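Local coordinates for hypothetical protein Atu2299 (PDB 2HLY) that is of unknown function but belongs to the DUF2026 family, whose relationship to the papain-like cysteine peptidase clan hints at a similar fold, at residues Phe44-His49 with Val92-Trp97. Numbering follows the deposited sequence.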
loop_
_atom_site.group_PDB
_atom_site.type_symbol
_atom_site.label_atom_id
_atom_site.label_comp_id
_atom_site.label_asym_id
_atom_site.label_seq_id
_atom_site.Cartn_x
_atom_site.Cartn_y
_atom_site.Cartn_z
ATOM N N PHE A 44 -1.094 -2.857 9.713
ATOM C CA PHE A 44 -1.718 -2.645 11.025
ATOM C C PHE A 44 -3.201 -2.999 10.979
ATOM O O PHE A 44 -3.727 -3.686 11.866
ATOM C CB PHE A 44 -1.519 -1.200 11.468
ATOM C CG PHE A 44 -2.022 -0.914 12.862
ATOM C CD1 PHE A 44 -1.583 -1.668 13.955
ATOM C CD2 PHE A 44 -2.916 0.134 13.080
ATOM C CE1 PHE A 44 -2.064 -1.389 15.254
ATOM C CE2 PHE A 44 -3.391 0.410 14.366
ATOM C CZ PHE A 44 -2.966 -0.345 15.439
ATOM N N ILE A 45 -3.877 -2.542 9.933
ATOM C CA ILE A 45 -5.286 -2.846 9.773
ATOM C C ILE A 45 -5.490 -4.366 9.636
ATOM O O ILE A 45 -6.403 -4.944 10.241
ATOM C CB ILE A 45 -5.874 -2.082 8.569
ATOM C CG1 ILE A 45 -5.929 -0.589 8.904
ATOM C CG2 ILE A 45 -7.244 -2.667 8.170
ATOM C CD1 ILE A 45 -6.233 0.349 7.687
ATOM N N LEU A 46 -4.624 -5.031 8.872
ATOM C CA LEU A 46 -4.741 -6.481 8.752
ATOM C C LEU A 46 -4.543 -7.192 10.088
ATOM O O LEU A 46 -5.279 -8.123 10.413
ATOM C CB LEU A 46 -3.758 -7.023 7.719
ATOM C CG LEU A 46 -4.050 -6.612 6.279
ATOM C CD1 LEU A 46 -2.904 -7.101 5.399
ATOM C CD2 LEU A 46 -5.392 -7.175 5.802
ATOM N N GLN A 47 -3.530 -6.767 10.837
ATOM C CA GLN A 47 -3.285 -7.326 12.166
ATOM C C GLN A 47 -4.512 -7.155 13.063
ATOM O O GLN A 47 -4.952 -8.103 13.721
ATOM C CB GLN A 47 -2.099 -6.630 12.802
ATOM C CG GLN A 47 -0.784 -7.046 12.188
ATOM C CD GLN A 47 0.329 -6.084 12.543
ATOM O OE1 GLN A 47 0.211 -5.287 13.487
ATOM N NE2 GLN A 47 1.414 -6.142 11.790
ATOM N N GLN A 48 -5.066 -5.946 13.072
ATOM C CA GLN A 48 -6.134 -5.582 14.014
ATOM C C GLN A 48 -7.504 -6.135 13.646
ATOM O O GLN A 48 -8.282 -6.500 14.539
ATOM C CB GLN A 48 -6.206 -4.053 14.177
ATOM C CG GLN A 48 -5.025 -3.451 14.910
ATOM C CD GLN A 48 -4.974 -3.904 16.356
ATOM O OE1 GLN A 48 -5.999 -3.962 17.028
ATOM N NE2 GLN A 48 -3.777 -4.257 16.832
ATOM N N HIS A 49 -7.804 -6.191 12.348
ATOM C CA HIS A 49 -9.128 -6.627 11.869
ATOM C C HIS A 49 -9.223 -8.051 11.333
ATOM O O HIS A 49 -10.326 -8.622 11.311
ATOM C CB HIS A 49 -9.630 -5.671 10.794
ATOM C CG HIS A 49 -10.022 -4.335 11.325
ATOM N ND1 HIS A 49 -11.323 -4.021 11.649
ATOM C CD2 HIS A 49 -9.283 -3.236 11.602
ATOM C CE1 HIS A 49 -11.373 -2.768 12.071
ATOM N NE2 HIS A 49 -10.147 -2.273 12.058
ATOM N N VAL A 92 3.185 -5.339 1.544
ATOM C CA VAL A 92 2.835 -6.118 2.730
ATOM C C VAL A 92 2.881 -7.595 2.375
ATOM O O VAL A 92 2.481 -7.981 1.272
ATOM C CB VAL A 92 1.419 -5.758 3.229
ATOM C CG1 VAL A 92 1.045 -6.607 4.437
ATOM C CG2 VAL A 92 1.388 -4.298 3.621
ATOM N N GLU A 93 3.399 -8.403 3.306
ATOM C CA GLU A 93 3.338 -9.854 3.201
ATOM C C GLU A 93 2.501 -10.338 4.373
ATOM O O GLU A 93 2.826 -10.064 5.526
ATOM C CB GLU A 93 4.745 -10.434 3.225
ATOM C CG GLU A 93 5.534 -9.951 2.012
ATOM C CD GLU A 93 6.859 -10.646 1.820
ATOM O OE1 GLU A 93 7.189 -11.556 2.624
ATOM O OE2 GLU A 93 7.563 -10.256 0.862
ATOM N N ALA A 94 1.391 -11.007 4.075
ATOM C CA ALA A 94 0.474 -11.413 5.140
ATOM C C ALA A 94 -0.145 -12.752 4.831
ATOM O O ALA A 94 -0.823 -12.890 3.820
ATOM C CB ALA A 94 -0.623 -10.370 5.314
ATOM N N ASP A 95 0.080 -13.735 5.704
ATOM C CA ASP A 95 -0.572 -15.042 5.563
ATOM C C ASP A 95 -0.270 -15.639 4.183
ATOM O O ASP A 95 -1.116 -16.339 3.597
ATOM C CB ASP A 95 -2.091 -14.874 5.747
ATOM C CG ASP A 95 -2.712 -15.948 6.627
ATOM O OD1 ASP A 95 -1.971 -16.643 7.353
ATOM O OD2 ASP A 95 -3.956 -16.079 6.598
ATOM N N GLY A 96 0.926 -15.342 3.670
ATOM C CA GLY A 96 1.379 -15.823 2.365
ATOM C C GLY A 96 1.053 -14.896 1.200
ATOM O O GLY A 96 1.659 -15.024 0.127
ATOM N N TRP A 97 0.138 -13.951 1.413
ATOM C CA TRP A 97 -0.292 -13.023 0.363
ATOM C C TRP A 97 0.648 -11.836 0.235
ATOM O O TRP A 97 1.112 -11.301 1.248
ATOM C CB TRP A 97 -1.724 -12.488 0.637
ATOM C CG TRP A 97 -2.745 -13.551 0.511
ATOM C CD1 TRP A 97 -3.164 -14.416 1.493
ATOM C CD2 TRP A 97 -3.414 -13.948 -0.688
ATOM N NE1 TRP A 97 -4.095 -15.298 0.975
ATOM C CE2 TRP A 97 -4.253 -15.041 -0.363
ATOM C CE3 TRP A 97 -3.406 -13.473 -2.000
ATOM C CZ2 TRP A 97 -5.066 -15.672 -1.319
ATOM C CZ3 TRP A 97 -4.215 -14.110 -2.948
ATOM C CH2 TRP A 97 -5.033 -15.190 -2.595
#
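L46, near the C-terminal end of helix 31-50, sets one methyl, CD1, against both V92 and A94 of strand 89-94. Its CD1 lies 4.0 Å from CB of A94 and 4.1 Å from CG1 of V92, both ordinary van der Waals separations. The leucine has CG anti to its carbonyl carbon (chi1 -67°) and an extended chi2 of 174°, which carries CD1 outward from the helix to the strand. Leucine suits the place because its branch sits far enough out to span the 8.0 Å between CA of L46 and CA of A94. On the strand, V92 and A94 point to the same side, while E93 between them points away and forms a salt bridge with K57. V92, branched at CB, offers its CG1 methyl, and the small side chain of A94 is consistent with that CA-CA approach. A54 of the neighbouring strand 54-58 touches all three side chains, and I8 also packs on L46.

Backbone bonding fixes the strand end. A94 to W97 form a type I' turn, closed by A94 N to W97 O at 2.9 Å and W97 N to A94 O at 2.8 Å, so the chain reverses into strand 97-100. D95 and G96 both have positive phi, as this turn requires, and glycine adopts such angles readily.

Q47 NE2 makes a separate polar tie to the sheet, at A54 O. Between these two segments the packing is purely apolar, setting the helix end on one face of the four-stranded sheet near the hairpin turn; such buried methyl contacts depend on close fit more than on direction.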